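DNA protection during starvation protein (Halobacterium salinarum, PDB 1TJO) probably protects DNA from oxidative damage by oxidising intracellular iron(II) with hydrogen peroxide and storing it as a ferric mineral inside a hollow dodecamer. Local coordinates at residues A33-A36 against D37-N40; Y45-L48 against K49-W53. One frame throughout, in Å; residues are numbered along the deposited sequence.

Interaction 1: residues A33-A36 against D37-N40; sequences ALNA and DLAN
The side-chain OD1 of Asn-40 is gripped by two backbone N-H groups, those of Ser-104 and Val-105, while the backbone N of Asn-40 bonds to the carbonyl O of Ala-36 at 3.2 Å. Three more bonds of this i to i+4 kind run beside it in this part of helix 24-54, from the backbone N atoms of Asp-37, Leu-38 and Ala-39 to the carbonyls of Ala-33, Leu-34 and Asn-35; that from Leu-38 N to Leu-34 O is the shortest, at 2.8 Å. The one side-chain meeting is between Asn-35 and Leu-38, which lie alongside each other and point the same way. OD1 of Asn-35 rests 3.6 Å from the methyl CD2 of Leu-38; with CG of Leu-38 anti to its own backbone N (chi1 171°), the branch stays on the side where Asn-35 stands. The buried amide of Asn-35 is satisfied at both ends, OD1 by the backbone N of His-93 and ND2 by the carbonyl of Val-91. The carboxylate of Asp-37 passes near the carbonyl of Ala-33, and its OD2 accepts a hydrogen bond from ND1 of His-136. Leu-34 packs on helices 60-87 and 146-169, and Ala-33, Asp-37 and Asn-40 on helix 115-142, the four-helix bundle of the ferritin-like fold.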
# COMPACT_ATOMS: atom_id res chain seq x y z
N ALA A 33 -37.71 15.18 0.83
CA ALA A 33 -37.44 13.89 1.46
C ALA A 33 -35.99 13.81 1.93
O ALA A 33 -35.73 13.45 3.07
CB ALA A 33 -37.73 12.80 0.52
N LEU A 34 -35.05 14.15 1.04
CA LEU A 34 -33.64 14.05 1.36
C LEU A 34 -33.26 14.98 2.55
O LEU A 34 -32.47 14.61 3.40
CB LEU A 34 -32.80 14.40 0.13
CG LEU A 34 -32.90 13.41 -1.05
CD1 LEU A 34 -32.30 14.02 -2.25
CD2 LEU A 34 -32.22 12.13 -0.70
N ASN A 35 -33.78 16.19 2.57
CA ASN A 35 -33.46 17.14 3.66
C ASN A 35 -33.95 16.65 5.00
O ASN A 35 -33.30 16.81 6.06
CB ASN A 35 -34.02 18.55 3.35
CG ASN A 35 -32.92 19.57 3.10
OD1 ASN A 35 -31.74 19.31 3.42
ND2 ASN A 35 -33.28 20.72 2.54
N ALA A 36 -35.12 16.01 4.98
CA ALA A 36 -35.67 15.46 6.22
C ALA A 36 -34.76 14.33 6.73
O ALA A 36 -34.46 14.26 7.94
CB ALA A 36 -37.10 14.97 5.95
N ASP A 37 -34.31 13.49 5.80
CA ASP A 37 -33.35 12.41 6.08
C ASP A 37 -32.06 12.97 6.59
O ASP A 37 -31.53 12.49 7.55
CB ASP A 37 -33.07 11.55 4.86
CG ASP A 37 -34.21 10.66 4.49
OD1 ASP A 37 -35.10 10.45 5.37
OD2 ASP A 37 -34.30 10.16 3.33
N LEU A 38 -31.54 13.99 5.93
CA LEU A 38 -30.29 14.60 6.35
C LEU A 38 -30.32 15.04 7.79
O LEU A 38 -29.38 14.87 8.51
CB LEU A 38 -30.01 15.79 5.43
CG LEU A 38 -28.85 16.71 5.83
CD1 LEU A 38 -27.55 15.97 5.86
CD2 LEU A 38 -28.74 17.83 4.81
N ALA A 39 -31.39 15.68 8.19
CA ALA A 39 -31.51 16.20 9.56
C ALA A 39 -31.47 15.04 10.55
O ALA A 39 -30.74 15.05 11.57
CB ALA A 39 -32.78 16.99 9.69
N ASN A 40 -32.21 14.00 10.26
CA ASN A 40 -32.22 12.81 11.13
C ASN A 40 -30.85 12.11 11.17
O ASN A 40 -30.40 11.73 12.23
CB ASN A 40 -33.31 11.85 10.68
CG ASN A 40 -34.67 12.28 11.10
OD1 ASN A 40 -34.81 13.03 12.07
ND2 ASN A 40 -35.68 11.84 10.35

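Interaction 2: residues Y45-L48 against K49-W53; sequences YHQL and KKHHW. With FE (Fe (III) ion), chain J.
Lys-49 lies alongside Tyr-45, one turn earlier in the helix. Its CB is 3.5 Å from the carbonyl O of both Tyr-45 and His-46. Its CG, swung beside the backbone N (chi1 -74°), comes within 3.3 Å of Tyr-45 O and sits over one face of the Tyr-45 ring, 4.0 Å from the centroid and displaced toward the rim, in a CH-pi contact. Beyond CG the chain bends at each following torsion, and NZ finds its main polar partner in Asp-79 of the second subunit. On another side of the helix, CG of Gln-47 approaches CE1 of His-51 at 3.5 Å, the amide and imidazole planes turned 40° apart, while the carbonyl O of Gln-47 lies over a face of that ring. A leucine in place of His-51 would probably leave the carboxylates of Asp-122 and Glu-108 without this mate and let the amide of Gln-47, which also bonds to Asp-122, settle less firmly. The next residue, His-52, bonds through its backbone N to Leu-48 O, and its NE2 binds iron at 2.2 Å; Asp-79 and Glu-83 of the second subunit bind the same ion. Bonded to a carboxylate at each nitrogen, ND1 to Asp-122 and NE2 to Glu-108, the imidazole of His-51 is probably protonated.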
# COMPACT_ATOMS: atom_id res chain seq x y z
N TYR A 45 -25.66 10.90 13.81
CA TYR A 45 -24.20 11.06 13.83
C TYR A 45 -23.76 11.63 15.18
O TYR A 45 -22.80 11.12 15.85
CB TYR A 45 -23.76 12.01 12.72
CG TYR A 45 -22.34 12.56 12.87
CD1 TYR A 45 -21.26 11.81 12.51
CD2 TYR A 45 -22.15 13.84 13.34
CE1 TYR A 45 -19.98 12.32 12.64
CE2 TYR A 45 -20.90 14.36 13.53
CZ TYR A 45 -19.81 13.62 13.13
OH TYR A 45 -18.55 14.16 13.29
N HIS A 46 -24.40 12.72 15.60
CA HIS A 46 -23.96 13.38 16.84
C HIS A 46 -24.20 12.54 18.09
O HIS A 46 -23.40 12.56 19.03
CB HIS A 46 -24.61 14.76 16.97
CG HIS A 46 -23.85 15.80 16.24
ND1 HIS A 46 -22.61 16.22 16.66
CD2 HIS A 46 -24.11 16.48 15.09
CE1 HIS A 46 -22.15 17.14 15.81
NE2 HIS A 46 -23.03 17.30 14.85
N GLN A 47 -25.25 11.72 18.07
CA GLN A 47 -25.53 10.86 19.22
C GLN A 47 -24.63 9.62 19.25
O GLN A 47 -24.21 9.18 20.31
CB GLN A 47 -26.97 10.42 19.20
CG GLN A 47 -27.37 9.76 20.52
CD GLN A 47 -28.85 9.89 20.84
OE1 GLN A 47 -29.32 10.98 21.17
NE2 GLN A 47 -29.59 8.79 20.73
N LEU A 48 -24.26 9.14 18.07
CA LEU A 48 -23.28 8.05 17.97
C LEU A 48 -21.94 8.55 18.49
O LEU A 48 -21.24 7.84 19.21
CB LEU A 48 -23.15 7.56 16.52
CG LEU A 48 -24.34 6.80 15.98
CD1 LEU A 48 -24.19 6.53 14.52
CD2 LEU A 48 -24.59 5.48 16.68
N LYS A 49 -21.58 9.77 18.10
CA LYS A 49 -20.35 10.38 18.62
C LYS A 49 -20.39 10.47 20.13
O LYS A 49 -19.46 10.07 20.77
CB LYS A 49 -20.11 11.77 18.03
CG LYS A 49 -19.63 11.79 16.57
CD LYS A 49 -18.41 10.99 16.36
CE LYS A 49 -17.18 11.63 16.81
NZ LYS A 49 -16.05 11.40 15.77
N LYS A 50 -21.49 10.96 20.70
CA LYS A 50 -21.64 11.01 22.14
C LYS A 50 -21.38 9.65 22.78
O LYS A 50 -20.66 9.53 23.75
CB LYS A 50 -23.06 11.41 22.48
CG LYS A 50 -23.32 11.44 23.95
CD LYS A 50 -24.74 11.90 24.20
CE LYS A 50 -25.02 11.96 25.67
NZ LYS A 50 -26.44 12.28 26.04
N HIS A 51 -22.05 8.64 22.27
CA HIS A 51 -21.91 7.30 22.84
C HIS A 51 -20.51 6.71 22.68
O HIS A 51 -20.04 6.05 23.62
CB HIS A 51 -23.01 6.41 22.30
CG HIS A 51 -24.38 6.89 22.68
ND1 HIS A 51 -25.53 6.49 22.04
CD2 HIS A 51 -24.77 7.76 23.65
CE1 HIS A 51 -26.57 7.10 22.60
NE2 HIS A 51 -26.13 7.87 23.57
N HIS A 52 -19.89 6.91 21.51
CA HIS A 52 -18.46 6.63 21.27
C HIS A 52 -17.54 7.28 22.32
O HIS A 52 -16.71 6.63 22.89
CB HIS A 52 -18.17 7.09 19.84
CG HIS A 52 -16.73 7.26 19.48
ND1 HIS A 52 -15.92 6.19 19.14
CD2 HIS A 52 -15.99 8.37 19.26
CE1 HIS A 52 -14.75 6.64 18.73
NE2 HIS A 52 -14.75 7.96 18.82
N TRP A 53 -17.76 8.55 22.63
CA TRP A 53 -16.92 9.24 23.58
C TRP A 53 -17.09 8.70 24.99
O TRP A 53 -16.13 8.59 25.73
CB TRP A 53 -17.26 10.73 23.58
CG TRP A 53 -16.98 11.46 22.28
CD1 TRP A 53 -15.96 11.22 21.34
CD2 TRP A 53 -17.69 12.58 21.78
NE1 TRP A 53 -16.07 12.10 20.30
CE2 TRP A 53 -17.11 12.96 20.55
CE3 TRP A 53 -18.76 13.31 22.25
CZ2 TRP A 53 -17.55 14.04 19.82
CZ3 TRP A 53 -19.20 14.39 21.52
CH2 TRP A 53 -18.62 14.73 20.33
FE FE J . -13.04 9.30 18.52
O HOH W 1 -11.70 7.90 18.23
O HOH W 2 -13.35 9.12 16.24

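Interactions 1 and 2 follow one another on helix 24-54, their centres 19 Å apart and their nearest atoms about 5 Å apart without touching. They illustrate how one helix can serve two ends. Residues 33-40 face only their own subunit, where the side chain of Leu-38 comes within about 7 Å of that of Asp-79 and about 10 Å of a bound iron. Residues 45-53 reach a second subunit and supply an iron ligand directly. Because Asp-79 and His-52 of different chains share one ion, interaction 1 lies near, without touching, a carboxylate that probably serves one iron site, while interaction 2 supplies the histidine of another.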